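Local coordinates for putative lipase/esterase (Lactobacillus plantarum WCFS1, PDB 3BXP), which probably hydrolyses carboxylic esters as an alpha/beta-hydrolase, though its natural substrate is not established, at residues A32-I37 with H104-C108; Q17-L23 with M66-N72; N127-Q132 with L186-K192; Y83-L87 with H121-Y126. All blocks are in the same frame, centred on the assembly; numbering follows the deposited sequence.

From the N terminus, strand 16-23 comes first, and contact 2 pairs it with strand 67-72, closing a loop of 42 residues. Contact 1 begins inside that loop, at 32-37, and ends beyond it, at 104-108, so the two cross. They also touch, because His67 bonds to Pro36 and His105. Contact 4 opens at 83-87, within the span of contact 1, and closes on helix 118-129, so these cross too. Contact 3 follows in series and ties the end of the same helix to the loop before strand 194-199. Its Leu186 packs on Thr125 of contact 4. Contacts 1 and 2 join strands at one part of the sheet, and contacts 3 and 4 hold helix 118-129 to its surroundings.

Contact 1: residues A32-I37 with H104-C108; sequences AVDYPI and HHVDC. With PGR (R-1,2-propanediol), chain L.
His105 O is gripped by two donors: Tyr35 N at 3.1 Å and, from strand 67-72, His67 NE2. Asp107 N donates to Tyr35 O at 2.8 Å, nearly straight. The two backbone bonds make a parallel bridge between Tyr35 and Val106. The His105 ring has the methyl of Ala32 over one face, a CH-pi contact with CB 3.5 Å from the ring centroid. With CG beside its backbone N (chi1 -47°), the ring presents ND1 to a water in its plane, which donates to Asp34 OD1. A second water donates to both Asp34 O and Asp107 OD2, which also forms a salt bridge with Arg110. A propanediol, probably from the crystallisation liquor, places O1 2.7 Å from Asp34 OD2 and 2.6 Å from Val106 O. Ile37 CG2 packs tightly on Val106 CG1 at 3.5 Å. Here the 35-37 end of strand 35-41 pairs with short strand 106-107, before the corner at Cys108, and Ile37 and Val106 lie against Ile97 of helix 85-99 and Trp22 of strand 16-23.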
loop_
_atom_site.group_PDB
_atom_site.type_symbol
_atom_site.label_atom_id
_atom_site.label_comp_id
_atom_site.label_asym_id
_atom_site.label_seq_id
_atom_site.Cartn_x
_atom_site.Cartn_y
_atom_site.Cartn_z
ATOM N N ALA B 32 -37.585 4.904 -5.500
ATOM C CA ALA B 32 -36.491 4.045 -5.095
ATOM C C ALA B 32 -35.159 4.776 -5.181
ATOM O O ALA B 32 -34.966 5.664 -6.026
ATOM C CB ALA B 32 -36.447 2.778 -5.929
ATOM N N VAL B 33 -34.297 4.454 -4.240
ATOM C CA VAL B 33 -32.883 4.849 -4.317
ATOM C C VAL B 33 -32.111 3.615 -4.713
ATOM O O VAL B 33 -32.181 2.577 -4.056
ATOM C CB VAL B 33 -32.350 5.412 -3.018
ATOM C CG1 VAL B 33 -30.847 5.617 -3.123
ATOM C CG2 VAL B 33 -33.085 6.676 -2.665
ATOM N N ASP B 34 -31.481 3.676 -5.876
ATOM C CA ASP B 34 -30.761 2.536 -6.398
ATOM C C ASP B 34 -29.408 2.463 -5.729
ATOM O O ASP B 34 -28.638 3.429 -5.762
ATOM C CB ASP B 34 -30.644 2.583 -7.937
ATOM C CG ASP B 34 -31.966 2.373 -8.621
ATOM O OD1 ASP B 34 -32.843 1.625 -8.128
ATOM O OD2 ASP B 34 -32.119 2.951 -9.700
ATOM N N TYR B 35 -29.177 1.369 -5.028
ATOM C CA TYR B 35 -27.946 1.172 -4.249
ATOM C C TYR B 35 -26.887 0.512 -5.098
ATOM O O TYR B 35 -27.186 -0.354 -5.947
ATOM C CB TYR B 35 -28.150 0.255 -3.025
ATOM C CG TYR B 35 -29.155 0.716 -2.010
ATOM C CD1 TYR B 35 -29.062 1.949 -1.410
ATOM C CD2 TYR B 35 -30.178 -0.133 -1.631
ATOM C CE1 TYR B 35 -30.030 2.347 -0.460
ATOM C CE2 TYR B 35 -31.103 0.232 -0.691
ATOM C CZ TYR B 35 -31.038 1.446 -0.111
ATOM O OH TYR B 35 -32.014 1.728 0.847
ATOM N N PRO B 36 -25.615 0.903 -4.887
ATOM C CA PRO B 36 -24.526 0.107 -5.418
ATOM C C PRO B 36 -24.572 -1.322 -4.914
ATOM O O PRO B 36 -25.268 -1.660 -3.966
ATOM C CB PRO B 36 -23.231 0.794 -4.855
ATOM C CG PRO B 36 -23.662 2.093 -4.293
ATOM C CD PRO B 36 -25.142 1.905 -3.918
ATOM N N ILE B 37 -23.812 -2.196 -5.560
ATOM C CA ILE B 37 -23.833 -3.616 -5.187
ATOM C C ILE B 37 -22.424 -4.194 -5.286
ATOM O O ILE B 37 -21.672 -3.933 -6.250
ATOM C CB ILE B 37 -24.842 -4.420 -6.122
ATOM C CG1 ILE B 37 -24.909 -5.933 -5.809
ATOM C CG2 ILE B 37 -24.477 -4.297 -7.617
ATOM C CD1 ILE B 37 -26.247 -6.543 -6.096
ATOM N N HIS B 104 -35.095 -4.951 -7.194
ATOM C CA HIS B 104 -34.437 -4.700 -5.882
ATOM C C HIS B 104 -33.670 -3.405 -5.805
ATOM O O HIS B 104 -32.998 -3.149 -4.818
ATOM C CB HIS B 104 -33.525 -5.852 -5.509
ATOM C CG HIS B 104 -34.271 -7.113 -5.309
ATOM N ND1 HIS B 104 -35.132 -7.268 -4.241
ATOM C CD2 HIS B 104 -34.392 -8.225 -6.072
ATOM C CE1 HIS B 104 -35.726 -8.445 -4.341
ATOM N NE2 HIS B 104 -35.301 -9.041 -5.442
ATOM N N HIS B 105 -33.747 -2.634 -6.888
ATOM C CA HIS B 105 -33.246 -1.242 -6.948
ATOM C C HIS B 105 -31.748 -1.227 -6.842
ATOM O O HIS B 105 -31.181 -0.872 -5.846
ATOM C CB HIS B 105 -33.906 -0.427 -5.848
ATOM C CG HIS B 105 -35.390 -0.626 -5.772
ATOM N ND1 HIS B 105 -36.243 -0.365 -6.827
ATOM C CD2 HIS B 105 -36.167 -1.088 -4.763
ATOM C CE1 HIS B 105 -37.484 -0.646 -6.459
ATOM N NE2 HIS B 105 -37.462 -1.084 -5.207
ATOM N N VAL B 106 -31.114 -1.698 -7.909
ATOM C CA VAL B 106 -29.688 -1.835 -7.979
ATOM C C VAL B 106 -29.109 -0.824 -8.974
ATOM O O VAL B 106 -29.589 -0.704 -10.103
ATOM C CB VAL B 106 -29.290 -3.217 -8.494
ATOM C CG1 VAL B 106 -27.730 -3.381 -8.441
ATOM C CG2 VAL B 106 -30.060 -4.364 -7.750
ATOM N N ASP B 107 -28.101 -0.069 -8.542
ATOM C CA ASP B 107 -27.447 0.878 -9.455
ATOM C C ASP B 107 -26.414 0.086 -10.236
ATOM O O ASP B 107 -25.341 -0.261 -9.722
ATOM C CB ASP B 107 -26.752 2.021 -8.702
ATOM C CG ASP B 107 -26.161 3.082 -9.609
ATOM O OD1 ASP B 107 -26.020 2.886 -10.855
ATOM O OD2 ASP B 107 -25.858 4.177 -9.038
ATOM N N CYS B 108 -26.746 -0.213 -11.473
ATOM C CA CYS B 108 -25.845 -1.019 -12.294
ATOM C C CYS B 108 -24.677 -0.267 -12.889
ATOM O O CYS B 108 -23.852 -0.857 -13.589
ATOM C CB CYS B 108 -26.624 -1.712 -13.420
ATOM S SG CYS B 108 -27.761 -2.950 -12.724
HETATM C C1 PGR L . -31.442 0.441 -12.432
HETATM C C2 PGR L . -32.884 0.438 -12.896
HETATM C C3 PGR L . -33.487 1.819 -12.662
HETATM O O1 PGR L . -31.586 0.680 -11.053
HETATM O O2 PGR L . -32.842 0.019 -14.254
HETATM O O HOH W 1 -35.216 0.661 -9.172
HETATM O O HOH W 2 -26.147 4.244 -6.297
#

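Contact 2: residues Q17-L23 with M66-N72; sequences QITAYWL and MHTVVLN
The His67 ring receives the edge of Trp22 over one face, with CE3 the near atom, in a T-shaped pair whose planes stand at 81°. At the edge of the same ring, in plane, Leu23 N donates to His67 ND1 at 2.9 Å. Ala20 CB lies over one face of the Trp22 ring, toward the rim. Trp22 also stacks with His104 and bonds through NE1 to Glu5. This is an antiparallel strand pair in the central sheet of the alpha/beta-hydrolase fold. Thr19 with Val70 and Tyr21 with Thr68 are hydrogen-bonded pairs. Ile18 with Leu71 and Ala20 with Val69 are non-hydrogen-bonded pairs. Their apolar side chains share one face of the sheet, where Ile18, Val69 and Leu71 meet helix 85-99. The other face carries Tyr21, Thr68 and Val70. Tyr21 CG stands beside its backbone N (chi1 -58°), which brings CD2 to 3.5 Å from Thr68 OG1. That hydroxyl is buried and has no polar partner in the model. Val70 CG2 sits at the edge of the Tyr21 ring, near its plane, 4.0 Å from CE2.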
loop_
_atom_site.group_PDB
_atom_site.type_symbol
_atom_site.label_atom_id
_atom_site.label_comp_id
_atom_site.label_asym_id
_atom_site.label_seq_id
_atom_site.Cartn_x
_atom_site.Cartn_y
_atom_site.Cartn_z
ATOM N N GLN B 17 -23.781 -21.652 -7.147
ATOM C CA GLN B 17 -24.671 -21.046 -6.177
ATOM C C GLN B 17 -24.280 -19.654 -5.738
ATOM O O GLN B 17 -23.123 -19.330 -5.456
ATOM C CB GLN B 17 -24.852 -21.950 -4.980
ATOM C CG GLN B 17 -25.697 -23.174 -5.342
ATOM C CD GLN B 17 -25.703 -24.180 -4.242
ATOM O OE1 GLN B 17 -24.742 -24.270 -3.485
ATOM N NE2 GLN B 17 -26.785 -24.952 -4.139
ATOM N N ILE B 18 -25.315 -18.840 -5.646
ATOM C CA ILE B 18 -25.157 -17.480 -5.191
ATOM C C ILE B 18 -26.145 -17.241 -4.053
ATOM O O ILE B 18 -27.200 -17.895 -3.972
ATOM C CB ILE B 18 -25.443 -16.482 -6.319
ATOM C CG1 ILE B 18 -26.950 -16.477 -6.639
ATOM C CG2 ILE B 18 -24.525 -16.753 -7.531
ATOM C CD1 ILE B 18 -27.371 -15.313 -7.594
ATOM N N THR B 19 -25.817 -16.308 -3.181
ATOM C CA THR B 19 -26.787 -15.739 -2.226
ATOM C C THR B 19 -26.788 -14.237 -2.433
ATOM O O THR B 19 -25.738 -13.576 -2.351
ATOM C CB THR B 19 -26.410 -16.069 -0.777
ATOM O OG1 THR B 19 -26.426 -17.488 -0.609
ATOM C CG2 THR B 19 -27.391 -15.445 0.240
ATOM N N ALA B 20 -27.978 -13.689 -2.645
ATOM C CA ALA B 20 -28.154 -12.238 -2.715
ATOM C C ALA B 20 -28.719 -11.687 -1.426
ATOM O O ALA B 20 -29.607 -12.251 -0.804
ATOM C CB ALA B 20 -29.058 -11.832 -3.870
ATOM N N TYR B 21 -28.115 -10.601 -1.024
ATOM C CA TYR B 21 -28.582 -9.861 0.149
ATOM C C TYR B 21 -29.015 -8.481 -0.322
ATOM O O TYR B 21 -28.182 -7.609 -0.598
ATOM C CB TYR B 21 -27.456 -9.741 1.145
ATOM C CG TYR B 21 -26.893 -11.055 1.604
ATOM C CD1 TYR B 21 -27.477 -11.758 2.652
ATOM C CD2 TYR B 21 -25.791 -11.594 0.983
ATOM C CE1 TYR B 21 -26.936 -12.956 3.079
ATOM C CE2 TYR B 21 -25.240 -12.807 1.421
ATOM C CZ TYR B 21 -25.828 -13.459 2.473
ATOM O OH TYR B 21 -25.275 -14.643 2.890
ATOM N N TRP B 22 -30.334 -8.338 -0.440
ATOM C CA TRP B 22 -30.948 -7.144 -0.978
ATOM C C TRP B 22 -31.258 -6.193 0.132
ATOM O O TRP B 22 -32.071 -6.476 1.002
ATOM C CB TRP B 22 -32.219 -7.490 -1.770
ATOM C CG TRP B 22 -32.080 -8.445 -2.847
ATOM C CD1 TRP B 22 -32.709 -9.676 -2.953
ATOM C CD2 TRP B 22 -31.284 -8.312 -4.055
ATOM N NE1 TRP B 22 -32.353 -10.286 -4.124
ATOM C CE2 TRP B 22 -31.466 -9.497 -4.808
ATOM C CE3 TRP B 22 -30.432 -7.325 -4.553
ATOM C CZ2 TRP B 22 -30.847 -9.698 -6.047
ATOM C CZ3 TRP B 22 -29.789 -7.543 -5.765
ATOM C CH2 TRP B 22 -30.030 -8.705 -6.517
ATOM N N LEU B 23 -30.588 -5.057 0.111
ATOM C CA LEU B 23 -30.895 -3.998 1.095
ATOM C C LEU B 23 -32.287 -3.425 0.873
ATOM O O LEU B 23 -32.643 -3.079 -0.244
ATOM C CB LEU B 23 -29.819 -2.903 1.015
ATOM C CG LEU B 23 -29.748 -1.855 2.118
ATOM C CD1 LEU B 23 -29.584 -2.505 3.464
ATOM C CD2 LEU B 23 -28.579 -0.905 1.801
HETATM N N MSE B 66 -25.086 -0.655 0.626
HETATM C CA MSE B 66 -24.898 -1.433 -0.586
HETATM C C MSE B 66 -25.605 -2.760 -0.502
HETATM O O MSE B 66 -25.754 -3.349 0.571
HETATM C CB MSE B 66 -23.413 -1.681 -0.790
HETATM C CG MSE B 66 -22.636 -0.402 -0.900
HETATM SE SE MSE B 66 -20.745 -0.874 -1.185
HETATM C CE MSE B 66 -20.868 -2.484 -0.872
ATOM N N HIS B 67 -25.984 -3.257 -1.657
ATOM C CA HIS B 67 -26.399 -4.659 -1.759
ATOM C C HIS B 67 -25.131 -5.537 -1.813
ATOM O O HIS B 67 -24.064 -5.027 -2.178
ATOM C CB HIS B 67 -27.102 -4.879 -3.059
ATOM C CG HIS B 67 -28.345 -4.104 -3.273
ATOM N ND1 HIS B 67 -29.467 -4.249 -2.489
ATOM C CD2 HIS B 67 -28.669 -3.234 -4.262
ATOM C CE1 HIS B 67 -30.436 -3.498 -2.998
ATOM N NE2 HIS B 67 -29.978 -2.880 -4.073
ATOM N N THR B 68 -25.263 -6.817 -1.441
ATOM C CA THR B 68 -24.162 -7.736 -1.684
ATOM C C THR B 68 -24.653 -9.035 -2.231
ATOM O O THR B 68 -25.737 -9.489 -1.918
ATOM C CB THR B 68 -23.299 -7.935 -0.440
ATOM O OG1 THR B 68 -24.033 -8.627 0.575
ATOM C CG2 THR B 68 -22.807 -6.589 0.067
ATOM N N VAL B 69 -23.826 -9.641 -3.081
ATOM C CA VAL B 69 -24.112 -11.001 -3.620
ATOM C C VAL B 69 -22.847 -11.800 -3.412
ATOM O O VAL B 69 -21.757 -11.321 -3.736
ATOM C CB VAL B 69 -24.480 -10.984 -5.140
ATOM C CG1 VAL B 69 -24.521 -12.440 -5.789
ATOM C CG2 VAL B 69 -25.839 -10.239 -5.402
ATOM N N VAL B 70 -22.972 -13.003 -2.863
ATOM C CA VAL B 70 -21.824 -13.910 -2.748
ATOM C C VAL B 70 -21.921 -14.944 -3.829
ATOM O O VAL B 70 -22.981 -15.537 -4.002
ATOM C CB VAL B 70 -21.765 -14.562 -1.337
ATOM C CG1 VAL B 70 -20.578 -15.560 -1.282
ATOM C CG2 VAL B 70 -21.643 -13.453 -0.224
ATOM N N LEU B 71 -20.829 -15.074 -4.594
ATOM C CA LEU B 71 -20.699 -15.922 -5.782
ATOM C C LEU B 71 -19.781 -17.089 -5.457
ATOM O O LEU B 71 -18.598 -16.909 -5.267
ATOM C CB LEU B 71 -20.143 -15.138 -6.958
ATOM C CG LEU B 71 -19.664 -16.080 -8.107
ATOM C CD1 LEU B 71 -20.722 -17.036 -8.649
ATOM C CD2 LEU B 71 -19.047 -15.153 -9.186
ATOM N N ASN B 72 -20.360 -18.277 -5.325
ATOM C CA ASN B 72 -19.604 -19.479 -5.088
ATOM C C ASN B 72 -19.123 -20.084 -6.401
ATOM O O ASN B 72 -19.733 -20.944 -6.921
ATOM C CB ASN B 72 -20.473 -20.460 -4.301
ATOM C CG ASN B 72 -20.428 -20.248 -2.766
ATOM O OD1 ASN B 72 -19.814 -19.323 -2.228
ATOM N ND2 ASN B 72 -21.050 -21.175 -2.058
HETATM O O HOH W 3 -21.343 -23.143 -6.512
HETATM O O HOH W 4 -22.024 -23.588 -2.657
#

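Contact 3: residues N127-Q132 with L186-K192; sequences NGVATQ and LVTPASK
Asn127 turns its amide toward Lys192 because its CG lies opposite the backbone N (chi1 -162°). Both ends of the amide then hold the backbone of Lys192. ND2 donates to Lys192 O at 3.0 Å, nearly straight and in the amide plane. OD1 accepts from Lys192 N, also at 3.0 Å. The two bonds join the end of helix 118-129 to the loop before strand 194-199 of this alpha/beta-hydrolase fold. The amide has further partners in His148, at OD1, and Tyr213, at ND2. In the loop, Thr188 to Ser191 is a type I turn. Thr131 OG1 donates to Asn127 O at 2.5 Å, unusually short, so that length is doubtful. Thr131 CG2 runs counter to the Lys192 chain, 3.9 Å from its CE. Val129 CG2 and Leu186 CD1 point the same way, 4.0 Å apart. One water joins the two sides: it donates to Thr131 OG1 at 2.7 Å and bonds to Thr188 OG1 and Ser191 OG, each 2.8 Å away.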
loop_
_atom_site.group_PDB
_atom_site.type_symbol
_atom_site.label_atom_id
_atom_site.label_comp_id
_atom_site.label_asym_id
_atom_site.label_seq_id
_atom_site.Cartn_x
_atom_site.Cartn_y
_atom_site.Cartn_z
ATOM N N ASN B 127 -11.120 -8.719 -14.200
ATOM C CA ASN B 127 -10.888 -7.296 -14.401
ATOM C C ASN B 127 -10.089 -7.076 -15.695
ATOM O O ASN B 127 -10.271 -6.074 -16.422
ATOM C CB ASN B 127 -10.198 -6.652 -13.190
ATOM C CG ASN B 127 -10.343 -5.154 -13.189
ATOM O OD1 ASN B 127 -11.292 -4.612 -13.779
ATOM N ND2 ASN B 127 -9.396 -4.453 -12.570
ATOM N N GLY B 128 -9.226 -8.029 -15.996
ATOM C CA GLY B 128 -8.414 -8.005 -17.218
ATOM C C GLY B 128 -9.111 -8.461 -18.480
ATOM O O GLY B 128 -9.164 -7.774 -19.474
ATOM N N VAL B 129 -9.649 -9.656 -18.417
ATOM C CA VAL B 129 -10.408 -10.262 -19.504
ATOM C C VAL B 129 -11.680 -9.512 -19.932
ATOM O O VAL B 129 -11.924 -9.338 -21.124
ATOM C CB VAL B 129 -10.807 -11.708 -19.108
ATOM C CG1 VAL B 129 -11.759 -12.334 -20.129
ATOM C CG2 VAL B 129 -9.563 -12.544 -18.963
ATOM N N ALA B 130 -12.483 -9.101 -18.953
ATOM C CA ALA B 130 -13.817 -8.527 -19.194
ATOM C C ALA B 130 -13.730 -7.112 -19.779
ATOM O O ALA B 130 -14.754 -6.586 -20.183
ATOM C CB ALA B 130 -14.722 -8.507 -17.898
ATOM N N THR B 131 -12.518 -6.534 -19.800
ATOM C CA THR B 131 -12.301 -5.141 -20.187
ATOM C C THR B 131 -11.485 -5.071 -21.478
ATOM O O THR B 131 -11.107 -3.982 -21.954
ATOM C CB THR B 131 -11.590 -4.306 -19.044
ATOM O OG1 THR B 131 -10.371 -4.949 -18.703
ATOM C CG2 THR B 131 -12.455 -4.105 -17.788
ATOM N N GLN B 132 -11.225 -6.235 -22.067
ATOM C CA GLN B 132 -10.580 -6.341 -23.410
ATOM C C GLN B 132 -11.469 -7.085 -24.413
ATOM O O GLN B 132 -11.754 -8.269 -24.244
ATOM C CB GLN B 132 -9.263 -7.097 -23.317
ATOM C CG GLN B 132 -8.252 -6.410 -22.511
ATOM C CD GLN B 132 -6.995 -7.210 -22.333
ATOM O OE1 GLN B 132 -6.391 -7.634 -23.305
ATOM N NE2 GLN B 132 -6.568 -7.387 -21.086
ATOM N N LEU B 186 -2.593 -9.483 -17.582
ATOM C CA LEU B 186 -3.796 -9.160 -18.352
ATOM C C LEU B 186 -4.273 -7.725 -18.097
ATOM O O LEU B 186 -5.321 -7.291 -18.606
ATOM C CB LEU B 186 -4.925 -10.147 -18.033
ATOM C CG LEU B 186 -4.599 -11.650 -18.197
ATOM C CD1 LEU B 186 -5.760 -12.570 -17.822
ATOM C CD2 LEU B 186 -4.166 -11.939 -19.593
ATOM N N VAL B 187 -3.504 -6.993 -17.288
ATOM C CA VAL B 187 -3.812 -5.593 -16.984
ATOM C C VAL B 187 -3.542 -4.741 -18.244
ATOM O O VAL B 187 -2.548 -4.951 -18.944
ATOM C CB VAL B 187 -2.996 -5.048 -15.785
ATOM C CG1 VAL B 187 -3.179 -3.523 -15.622
ATOM C CG2 VAL B 187 -3.364 -5.839 -14.478
ATOM N N THR B 188 -4.458 -3.817 -18.510
ATOM C CA THR B 188 -4.304 -2.817 -19.584
ATOM C C THR B 188 -4.946 -1.508 -19.065
ATOM O O THR B 188 -5.515 -1.476 -17.991
ATOM C CB THR B 188 -5.020 -3.224 -20.900
ATOM O OG1 THR B 188 -6.445 -3.108 -20.736
ATOM C CG2 THR B 188 -4.631 -4.661 -21.349
ATOM N N PRO B 189 -4.774 -0.415 -19.793
ATOM C CA PRO B 189 -5.390 0.812 -19.314
ATOM C C PRO B 189 -6.907 0.714 -19.216
ATOM O O PRO B 189 -7.538 1.590 -18.615
ATOM C CB PRO B 189 -4.941 1.825 -20.379
ATOM C CG PRO B 189 -3.605 1.302 -20.755
ATOM C CD PRO B 189 -3.843 -0.156 -20.897
ATOM N N ALA B 190 -7.483 -0.332 -19.792
ATOM C CA ALA B 190 -8.943 -0.562 -19.760
ATOM C C ALA B 190 -9.425 -1.235 -18.463
ATOM O O ALA B 190 -10.628 -1.316 -18.204
ATOM C CB ALA B 190 -9.376 -1.414 -20.971
ATOM N N SER B 191 -8.491 -1.782 -17.688
ATOM C CA SER B 191 -8.832 -2.471 -16.441
ATOM C C SER B 191 -9.553 -1.458 -15.537
ATOM O O SER B 191 -9.180 -0.284 -15.523
ATOM C CB SER B 191 -7.591 -3.016 -15.726
ATOM O OG SER B 191 -7.012 -4.086 -16.458
ATOM N N LYS B 192 -10.567 -1.882 -14.783
ATOM C CA LYS B 192 -11.282 -0.926 -13.898
ATOM C C LYS B 192 -10.428 -0.688 -12.652
ATOM O O LYS B 192 -9.572 -1.498 -12.295
ATOM C CB LYS B 192 -12.639 -1.453 -13.452
ATOM C CG LYS B 192 -13.596 -1.823 -14.553
ATOM C CD LYS B 192 -13.859 -0.655 -15.494
ATOM C CE LYS B 192 -14.737 -1.129 -16.682
ATOM N NZ LYS B 192 -15.180 -0.004 -17.557
HETATM O O HOH W 5 -7.648 -4.961 -19.061
#

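Contact 4: residues Y83-L87 with H121-Y126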
loop_
_atom_site.group_PDB
_atom_site.type_symbol
_atom_site.label_atom_id
_atom_site.label_comp_id
_atom_site.label_asym_id
_atom_site.label_seq_id
_atom_site.Cartn_x
_atom_site.Cartn_y
_atom_site.Cartn_z
ATOM N N TYR B 83 -11.236 -22.668 -14.507
ATOM C CA TYR B 83 -11.441 -21.821 -15.642
ATOM C C TYR B 83 -11.658 -22.702 -16.883
ATOM O O TYR B 83 -11.209 -23.845 -16.869
ATOM C CB TYR B 83 -10.193 -20.918 -15.814
ATOM C CG TYR B 83 -9.933 -19.934 -14.685
ATOM C CD1 TYR B 83 -10.748 -18.826 -14.522
ATOM C CD2 TYR B 83 -8.895 -20.099 -13.761
ATOM C CE1 TYR B 83 -10.556 -17.882 -13.516
ATOM C CE2 TYR B 83 -8.704 -19.166 -12.706
ATOM C CZ TYR B 83 -9.526 -18.070 -12.600
ATOM O OH TYR B 83 -9.344 -17.175 -11.606
ATOM N N PRO B 84 -12.318 -22.171 -17.942
ATOM C CA PRO B 84 -12.730 -20.767 -17.960
ATOM C C PRO B 84 -13.999 -20.509 -17.178
ATOM O O PRO B 84 -14.492 -19.388 -17.093
ATOM C CB PRO B 84 -12.964 -20.504 -19.437
ATOM C CG PRO B 84 -13.486 -21.779 -19.934
ATOM C CD PRO B 84 -12.719 -22.865 -19.183
ATOM N N TRP B 85 -14.502 -21.551 -16.556
ATOM C CA TRP B 85 -15.863 -21.513 -15.988
ATOM C C TRP B 85 -16.126 -20.386 -14.997
ATOM O O TRP B 85 -17.184 -19.759 -15.075
ATOM C CB TRP B 85 -16.259 -22.852 -15.357
ATOM C CG TRP B 85 -15.684 -24.016 -16.139
ATOM C CD1 TRP B 85 -14.714 -24.886 -15.712
ATOM C CD2 TRP B 85 -15.967 -24.373 -17.492
ATOM N NE1 TRP B 85 -14.374 -25.740 -16.717
ATOM C CE2 TRP B 85 -15.154 -25.465 -17.807
ATOM C CE3 TRP B 85 -16.856 -23.883 -18.464
ATOM C CZ2 TRP B 85 -15.167 -26.070 -19.061
ATOM C CZ3 TRP B 85 -16.891 -24.503 -19.708
ATOM C CH2 TRP B 85 -16.071 -25.596 -19.985
ATOM N N ALA B 86 -15.207 -20.137 -14.065
ATOM C CA ALA B 86 -15.442 -19.110 -13.046
ATOM C C ALA B 86 -15.676 -17.726 -13.660
ATOM O O ALA B 86 -16.460 -16.967 -13.119
ATOM C CB ALA B 86 -14.291 -19.056 -12.009
ATOM N N LEU B 87 -14.964 -17.404 -14.726
ATOM C CA LEU B 87 -15.091 -16.115 -15.441
ATOM C C LEU B 87 -16.501 -15.951 -16.060
ATOM O O LEU B 87 -17.147 -14.910 -15.913
ATOM C CB LEU B 87 -14.020 -15.981 -16.534
ATOM C CG LEU B 87 -12.575 -15.967 -16.107
ATOM C CD1 LEU B 87 -11.684 -16.035 -17.341
ATOM C CD2 LEU B 87 -12.256 -14.731 -15.264
ATOM N N HIS B 121 -8.182 -14.100 -7.278
ATOM C CA HIS B 121 -7.665 -14.486 -8.608
ATOM C C HIS B 121 -8.771 -14.367 -9.625
ATOM O O HIS B 121 -8.604 -13.794 -10.687
ATOM C CB HIS B 121 -7.092 -15.851 -8.613
ATOM C CG HIS B 121 -6.310 -16.156 -9.839
ATOM N ND1 HIS B 121 -6.859 -16.787 -10.946
ATOM C CD2 HIS B 121 -5.035 -15.861 -10.171
ATOM C CE1 HIS B 121 -5.919 -16.936 -11.865
ATOM N NE2 HIS B 121 -4.804 -16.384 -11.419
ATOM N N VAL B 122 -9.931 -14.877 -9.287
ATOM C CA VAL B 122 -11.080 -14.788 -10.203
ATOM C C VAL B 122 -11.403 -13.330 -10.595
ATOM O O VAL B 122 -11.530 -12.997 -11.798
ATOM C CB VAL B 122 -12.361 -15.507 -9.607
ATOM C CG1 VAL B 122 -13.580 -15.250 -10.505
ATOM C CG2 VAL B 122 -12.133 -17.011 -9.394
ATOM N N VAL B 123 -11.556 -12.471 -9.575
ATOM C CA VAL B 123 -11.834 -11.032 -9.776
ATOM C C VAL B 123 -10.746 -10.301 -10.587
ATOM O O VAL B 123 -11.022 -9.517 -11.512
ATOM C CB VAL B 123 -12.159 -10.339 -8.411
ATOM C CG1 VAL B 123 -12.309 -8.827 -8.584
ATOM C CG2 VAL B 123 -13.439 -10.950 -7.831
ATOM N N ALA B 124 -9.490 -10.519 -10.213
ATOM C CA ALA B 124 -8.372 -9.840 -10.865
ATOM C C ALA B 124 -8.293 -10.285 -12.308
ATOM O O ALA B 124 -8.113 -9.495 -13.249
ATOM C CB ALA B 124 -7.052 -10.109 -10.085
ATOM N N THR B 125 -8.514 -11.567 -12.525
ATOM C CA THR B 125 -8.483 -12.086 -13.900
ATOM C C THR B 125 -9.670 -11.494 -14.702
ATOM O O THR B 125 -9.516 -11.108 -15.875
ATOM C CB THR B 125 -8.539 -13.611 -13.884
ATOM O OG1 THR B 125 -7.378 -14.110 -13.177
ATOM C CG2 THR B 125 -8.560 -14.217 -15.326
ATOM N N TYR B 126 -10.848 -11.457 -14.077
ATOM C CA TYR B 126 -12.045 -10.869 -14.683
ATOM C C TYR B 126 -11.795 -9.423 -15.089
ATOM O O TYR B 126 -12.199 -8.939 -16.197
ATOM C CB TYR B 126 -13.266 -10.984 -13.755
ATOM C CG TYR B 126 -14.562 -10.732 -14.527
ATOM C CD1 TYR B 126 -15.152 -11.757 -15.258
ATOM C CD2 TYR B 126 -15.176 -9.498 -14.509
ATOM C CE1 TYR B 126 -16.319 -11.544 -15.958
ATOM C CE2 TYR B 126 -16.326 -9.271 -15.239
ATOM C CZ TYR B 126 -16.901 -10.295 -15.938
ATOM O OH TYR B 126 -18.077 -10.018 -16.661
#
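The start of helix 85-99 meets the middle of helix 118-129, and the backbones come nearest at Leu87 and Tyr126, with CA atoms 6.1 Å apart. Tyr83, just before a cis peptide bond to Pro84, reaches across. Its OH forms a short hydrogen bond of 2.6 Å with His121 ND1, and either group could be the donor. The two rings meet rim to rim, with planes at 58°, and neither lies over the other. His121 CG points away from its backbone N (chi1 -168°), which brings ND1 to the tyrosine. Its NE2 bonds to Trp181 O, so both ring nitrogens are engaged. Thr125 OG1 lies over one face of the imidazole, toward its rim, and donates to His121 O at 2.8 Å. Val122 CG2 touches Ala86 CB at 4.0 Å. Leu87 CD2 rests on Thr125 CG2 at 3.7 Å, the side chains crossing at about a right angle. Val122 also touches a probable nucleophile elbow, the GxSxG turn before helix 118-129. Bonds at both nitrogens should fix the rotation of the His121 ring. Because Trp181 O can only accept, NE2 is likely to carry a proton, which would suit ND1 as acceptor from Tyr83 if the imidazole is neutral.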